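Local structure of coiled-coil quantitatively-enriched protein 1 (Schizosaccharomyces pombe, 7CUJ) at residues A[105-110]-A[185-190]; A[205-210]-A[291-296]. The protein links telomeres to the meiotic centrosome component pcp1, supports telomere clustering in meiotic prophase, and is required for telomere length regulation and chromosome segregation. All coordinates share one frame; numbering follows the deposited sequence.

Interaction 1: A[105-110]-A[185-190]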
loop_
_atom_site.group_PDB
_atom_site.type_symbol
_atom_site.label_atom_id
_atom_site.label_comp_id
_atom_site.label_asym_id
_atom_site.label_seq_id
_atom_site.Cartn_x
_atom_site.Cartn_y
_atom_site.Cartn_z
ATOM N N LEU A 105 -4.214 34.569 4.588
ATOM C CA LEU A 105 -3.748 35.767 3.908
ATOM C C LEU A 105 -4.926 36.488 3.257
ATOM O O LEU A 105 -5.004 37.714 3.312
ATOM C CB LEU A 105 -2.678 35.399 2.872
ATOM C CG LEU A 105 -2.129 36.560 2.041
ATOM C CD1 LEU A 105 -1.487 37.623 2.921
ATOM C CD2 LEU A 105 -1.133 36.061 1.005
ATOM N N PHE A 106 -5.836 35.714 2.649
ATOM C CA PHE A 106 -7.024 36.275 2.028
ATOM C C PHE A 106 -7.817 37.083 3.054
ATOM O O PHE A 106 -8.181 38.226 2.788
ATOM C CB PHE A 106 -7.894 35.190 1.386
ATOM C CG PHE A 106 -9.245 35.678 0.932
ATOM C CD1 PHE A 106 -9.396 36.311 -0.295
ATOM C CD2 PHE A 106 -10.363 35.537 1.744
ATOM C CE1 PHE A 106 -10.637 36.777 -0.707
ATOM C CE2 PHE A 106 -11.602 36.006 1.333
ATOM C CZ PHE A 106 -11.738 36.626 0.109
ATOM N N LEU A 107 -8.069 36.474 4.219
ATOM C CA LEU A 107 -8.898 37.078 5.250
ATOM C C LEU A 107 -8.244 38.351 5.782
ATOM O O LEU A 107 -8.936 39.323 6.078
ATOM C CB LEU A 107 -9.147 36.056 6.364
ATOM C CG LEU A 107 -10.136 34.940 6.022
ATOM C CD1 LEU A 107 -10.118 33.857 7.089
ATOM C CD2 LEU A 107 -11.546 35.483 5.841
ATOM N N GLN A 108 -6.909 38.340 5.879
ATOM C CA GLN A 108 -6.145 39.488 6.343
ATOM C C GLN A 108 -6.314 40.647 5.364
ATOM O O GLN A 108 -6.647 41.758 5.770
ATOM C CB GLN A 108 -4.665 39.123 6.474
ATOM C CG GLN A 108 -3.818 40.202 7.135
ATOM C CD GLN A 108 -2.380 40.147 6.679
ATOM O OE1 GLN A 108 -2.044 40.540 5.564
ATOM N NE2 GLN A 108 -1.513 39.660 7.550
ATOM N N GLU A 109 -6.083 40.363 4.076
ATOM C CA GLU A 109 -6.036 41.379 3.036
ATOM C C GLU A 109 -7.440 41.890 2.723
ATOM O O GLU A 109 -7.587 42.998 2.212
ATOM C CB GLU A 109 -5.352 40.845 1.774
ATOM C CG GLU A 109 -3.877 40.528 1.957
ATOM C CD GLU A 109 -2.944 41.708 2.184
ATOM O OE1 GLU A 109 -3.315 42.848 1.824
ATOM O OE2 GLU A 109 -1.838 41.480 2.715
ATOM N N LEU A 110 -8.461 41.078 3.031
ATOM C CA LEU A 110 -9.842 41.477 2.808
ATOM C C LEU A 110 -10.187 42.656 3.715
ATOM O O LEU A 110 -10.657 43.683 3.235
ATOM C CB LEU A 110 -10.782 40.291 3.053
ATOM C CG LEU A 110 -12.266 40.559 2.796
ATOM C CD1 LEU A 110 -12.542 40.766 1.312
ATOM C CD2 LEU A 110 -13.127 39.432 3.346
ATOM N N ALA A 185 -23.163 38.657 6.269
ATOM C CA ALA A 185 -22.513 37.878 5.222
ATOM C C ALA A 185 -21.859 36.631 5.822
ATOM O O ALA A 185 -21.469 36.640 6.987
ATOM C CB ALA A 185 -21.519 38.741 4.484
ATOM N N THR A 186 -21.741 35.564 5.014
ATOM C CA THR A 186 -21.294 34.261 5.494
ATOM C C THR A 186 -20.100 33.759 4.681
ATOM O O THR A 186 -20.155 33.703 3.455
ATOM C CB THR A 186 -22.431 33.228 5.478
ATOM O OG1 THR A 186 -23.562 33.794 6.140
ATOM C CG2 THR A 186 -22.063 31.926 6.152
ATOM N N ILE A 187 -19.029 33.377 5.389
ATOM C CA ILE A 187 -17.834 32.812 4.779
ATOM C C ILE A 187 -17.620 31.400 5.321
ATOM O O ILE A 187 -17.623 31.180 6.531
ATOM C CB ILE A 187 -16.595 33.698 5.032
ATOM C CG1 ILE A 187 -16.823 35.151 4.609
ATOM C CG2 ILE A 187 -15.365 33.105 4.356
ATOM C CD1 ILE A 187 -15.913 36.139 5.302
ATOM N N PHE A 188 -17.418 30.451 4.403
ATOM C CA PHE A 188 -16.990 29.112 4.770
ATOM C C PHE A 188 -15.486 28.999 4.553
ATOM O O PHE A 188 -15.012 29.075 3.420
ATOM C CB PHE A 188 -17.782 28.061 3.992
ATOM C CG PHE A 188 -19.204 27.933 4.468
ATOM C CD1 PHE A 188 -19.536 27.032 5.469
ATOM C CD2 PHE A 188 -20.201 28.750 3.955
ATOM C CE1 PHE A 188 -20.841 26.929 5.925
ATOM C CE2 PHE A 188 -21.506 28.648 4.412
ATOM C CZ PHE A 188 -21.824 27.736 5.395
ATOM N N TYR A 189 -14.752 28.843 5.662
ATOM C CA TYR A 189 -13.305 28.709 5.601
ATOM C C TYR A 189 -12.940 27.457 4.803
ATOM O O TYR A 189 -11.941 27.450 4.088
ATOM C CB TYR A 189 -12.687 28.709 7.002
ATOM C CG TYR A 189 -11.185 28.563 7.014
ATOM C CD1 TYR A 189 -10.360 29.678 6.973
ATOM C CD2 TYR A 189 -10.584 27.313 7.051
ATOM C CE1 TYR A 189 -8.979 29.554 6.975
ATOM C CE2 TYR A 189 -9.205 27.171 7.056
ATOM C CZ TYR A 189 -8.401 28.296 7.016
ATOM O OH TYR A 189 -7.043 28.168 7.022
ATOM N N ASP A 190 -13.768 26.414 4.928
ATOM C CA ASP A 190 -13.478 25.115 4.341
ATOM C C ASP A 190 -14.777 24.420 3.939
ATOM O O ASP A 190 -15.842 24.715 4.482
ATOM C CB ASP A 190 -12.630 24.252 5.282
ATOM C CG ASP A 190 -13.296 23.989 6.622
ATOM O OD1 ASP A 190 -14.225 23.151 6.665
ATOM O OD2 ASP A 190 -12.894 24.638 7.608
#

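Interaction 2: A[205-210]-A[291-296]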
loop_
_atom_site.group_PDB
_atom_site.type_symbol
_atom_site.label_atom_id
_atom_site.label_comp_id
_atom_site.label_asym_id
_atom_site.label_seq_id
_atom_site.Cartn_x
_atom_site.Cartn_y
_atom_site.Cartn_z
ATOM N N GLN A 205 -30.430 32.261 4.333
ATOM C CA GLN A 205 -30.762 33.473 3.601
ATOM C C GLN A 205 -29.706 34.539 3.891
ATOM O O GLN A 205 -29.916 35.414 4.730
ATOM C CB GLN A 205 -32.158 33.978 3.978
ATOM C CG GLN A 205 -33.296 33.265 3.259
ATOM C CD GLN A 205 -34.615 33.993 3.373
ATOM O OE1 GLN A 205 -34.837 34.787 4.286
ATOM N NE2 GLN A 205 -35.511 33.721 2.439
ATOM N N SER A 206 -28.567 34.439 3.192
ATOM C CA SER A 206 -27.517 35.444 3.241
ATOM C C SER A 206 -26.477 35.174 2.157
ATOM O O SER A 206 -26.486 34.115 1.530
ATOM C CB SER A 206 -26.881 35.517 4.610
ATOM O OG SER A 206 -26.119 34.350 4.884
ATOM N N LEU A 207 -25.586 36.153 1.952
ATOM C CA LEU A 207 -24.445 36.025 1.059
ATOM C C LEU A 207 -23.511 34.940 1.595
ATOM O O LEU A 207 -23.077 35.005 2.744
ATOM C CB LEU A 207 -23.737 37.383 0.990
ATOM C CG LEU A 207 -22.470 37.442 0.137
ATOM C CD1 LEU A 207 -22.812 37.459 -1.346
ATOM C CD2 LEU A 207 -21.634 38.658 0.502
ATOM N N VAL A 208 -23.216 33.943 0.749
ATOM C CA VAL A 208 -22.347 32.833 1.111
ATOM C C VAL A 208 -21.099 32.865 0.231
ATOM O O VAL A 208 -21.186 32.733 -0.990
ATOM C CB VAL A 208 -23.073 31.475 1.019
ATOM C CG1 VAL A 208 -22.108 30.302 1.118
ATOM C CG2 VAL A 208 -24.168 31.347 2.066
ATOM N N LEU A 209 -19.943 33.040 0.881
ATOM C CA LEU A 209 -18.638 32.963 0.245
ATOM C C LEU A 209 -17.977 31.654 0.665
ATOM O O LEU A 209 -18.026 31.287 1.837
ATOM C CB LEU A 209 -17.802 34.161 0.709
ATOM C CG LEU A 209 -17.818 35.404 -0.183
ATOM C CD1 LEU A 209 -19.222 35.758 -0.651
ATOM C CD2 LEU A 209 -17.184 36.584 0.538
ATOM N N ARG A 210 -17.365 30.958 -0.299
ATOM C CA ARG A 210 -16.648 29.724 -0.018
ATOM C C ARG A 210 -15.179 29.889 -0.397
ATOM O O ARG A 210 -14.861 30.208 -1.541
ATOM C CB ARG A 210 -17.265 28.542 -0.772
ATOM C CG ARG A 210 -18.673 28.176 -0.324
ATOM C CD ARG A 210 -19.082 26.813 -0.846
ATOM N NE ARG A 210 -19.174 26.769 -2.300
ATOM C CZ ARG A 210 -19.343 25.662 -3.015
ATOM N NH1 ARG A 210 -19.437 24.489 -2.413
ATOM N NH2 ARG A 210 -19.420 25.728 -4.331
ATOM N N THR A 291 -13.735 45.386 -2.722
ATOM C CA THR A 291 -14.311 46.366 -3.628
ATOM C C THR A 291 -15.742 45.963 -3.971
ATOM O O THR A 291 -16.641 46.799 -3.965
ATOM C CB THR A 291 -13.451 46.514 -4.890
ATOM O OG1 THR A 291 -12.120 46.824 -4.476
ATOM C CG2 THR A 291 -13.953 47.580 -5.840
ATOM N N TRP A 292 -15.935 44.668 -4.243
ATOM C CA TRP A 292 -17.225 44.133 -4.642
ATOM C C TRP A 292 -18.253 44.275 -3.519
ATOM O O TRP A 292 -19.403 44.624 -3.780
ATOM C CB TRP A 292 -17.084 42.679 -5.102
ATOM C CG TRP A 292 -18.389 42.075 -5.509
ATOM C CD1 TRP A 292 -19.065 42.299 -6.672
ATOM C CD2 TRP A 292 -19.190 41.158 -4.743
ATOM N NE1 TRP A 292 -20.229 41.580 -6.687
ATOM C CE2 TRP A 292 -20.334 40.868 -5.520
ATOM C CE3 TRP A 292 -19.055 40.551 -3.488
ATOM C CZ2 TRP A 292 -21.330 39.996 -5.081
ATOM C CZ3 TRP A 292 -20.041 39.692 -3.052
ATOM C CH2 TRP A 292 -21.163 39.421 -3.840
ATOM N N LEU A 293 -17.828 43.996 -2.278
ATOM C CA LEU A 293 -18.708 44.040 -1.118
ATOM C C LEU A 293 -19.113 45.481 -0.804
ATOM O O LEU A 293 -20.228 45.725 -0.343
ATOM C CB LEU A 293 -18.001 43.400 0.082
ATOM C CG LEU A 293 -17.955 41.872 0.099
ATOM C CD1 LEU A 293 -16.920 41.383 1.099
ATOM C CD2 LEU A 293 -19.320 41.286 0.423
ATOM N N LYS A 294 -18.192 46.423 -1.054
ATOM C CA LYS A 294 -18.410 47.840 -0.811
ATOM C C LYS A 294 -19.524 48.362 -1.717
ATOM O O LYS A 294 -20.244 49.281 -1.337
ATOM C CB LYS A 294 -17.130 48.636 -1.085
ATOM C CG LYS A 294 -16.005 48.464 -0.075
ATOM C CD LYS A 294 -14.736 49.146 -0.530
ATOM C CE LYS A 294 -13.567 48.920 0.401
ATOM N NZ LYS A 294 -12.311 49.462 -0.166
ATOM N N ASN A 295 -19.650 47.761 -2.908
ATOM C CA ASN A 295 -20.555 48.232 -3.945
ATOM C C ASN A 295 -21.818 47.369 -3.988
ATOM O O ASN A 295 -22.302 47.028 -5.065
ATOM C CB ASN A 295 -19.864 48.300 -5.315
ATOM C CG ASN A 295 -18.544 49.047 -5.313
ATOM O OD1 ASN A 295 -18.158 49.650 -4.312
ATOM N ND2 ASN A 295 -17.840 49.006 -6.433
ATOM N N GLY A 296 -22.340 47.008 -2.810
ATOM C CA GLY A 296 -23.690 46.481 -2.669
ATOM C C GLY A 296 -23.855 45.034 -3.132
ATOM O O GLY A 296 -24.974 44.599 -3.395
#

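Interaction 1: A[105-110]-A[185-190]
Leu107 has its CG anti to the carbonyl carbon (chi1 -74°), whereas Tyr189 has CG anti to the backbone N (chi1 180°), and these two choices bring a leucine methyl to the rim of the tyrosine. The setting is an alpha/beta domain built on a parallel sheet, one part of the longer protein to which the telomere function belongs: helix 102-112 lies over one face, above strand 184-188 and the turn that follows it. CD1 of Leu107 reaches the ring edge near its plane, 4.2 Å from CD1 of Tyr189. Its other methyl, CD2, stands 4.4 Å from CD1 of Ile187, whose CB is directed at the helix. Leucine suits this place because its two methyls can serve two neighbours at once, and the beta-branched isoleucine suits a strand while still reaching the next layer. The interface is buried and wholly apolar.

Tyr189 turns a ring edge to Leu107, while its hydroxyl bonds to Lys65 O. Lys103, one turn before Leu107, makes a cation-pi contact with the ring and bonds to the Tyr189 carbonyl. Asp190 then N-caps the next helix, its OD1 accepting from Ala193 N and pairing with Ser127 OG, while OD2 lies at the tyrosine ring edge, in its plane.

Interaction 2: A[205-210]-A[291-296]
Apolar contacts carry this junction, and they centre on Leu207, which enters between Trp292 and Leu293 at the end of helix 275-294. A chi1 of 178° extends Leu207 toward the helix, where it divides its methyls between the two residues. CD1 meets the indole at its six-membered edge, in the ring plane, 3.6 Å from Trp292 CH2. CD2 packs against a methyl of Leu293, CD2 to CD2, at 3.5 Å, and also lies 4.0 Å from Trp292 CZ3. Leu207 and the indole approach from opposite directions and meet methyl to ring edge. A branched leucine suits this place because its two methyls can touch both residues.

Polar and aromatic contacts fix the indole. Its NE1 donates to Asn298 O in the segment after the helix, which gives the one polar atom of a buried ring a partner, and Trp302 meets the ring edge-to-face. Trp292 thus joins the chain after the helix to the helix itself, while its far rim serves the sheet.

Backbone bonds describe how the helix stops. Asn295 N reaches Trp292 O at 3.3 Å, with a weak second bond to Thr291 O, and Gly296 follows with positive phi (75°), a conformation glycine adopts easily.

Leu207, just before or at the start of strand 208-213, meets the helix end, and Trp292 also touches Leu12 of the neighbouring strand 11-16, as in alpha/beta domains whose helices cover the face of a parallel sheet.

Both contacts join a helix to neighbouring strands of one parallel sheet, and they are in series along the chain. Interaction 1 is the more central: its centre lies about 9 Å from the centre of the chain, against about 17 Å for the centre of interaction 2, where Leu207 is partly exposed. The strand segments are bonded directly: Thr186 N to Leu207 O and Thr186 O to Leu209 N are probable hydrogen bonds, both 2.7 Å. Their helices meet too, through Phe106 on Ile285. Each contact pairs leucine methyls with an aromatic edge and an aliphatic partner; the aromatic is a tyrosine held through its hydroxyl in one, a tryptophan held through its NE1 in the other.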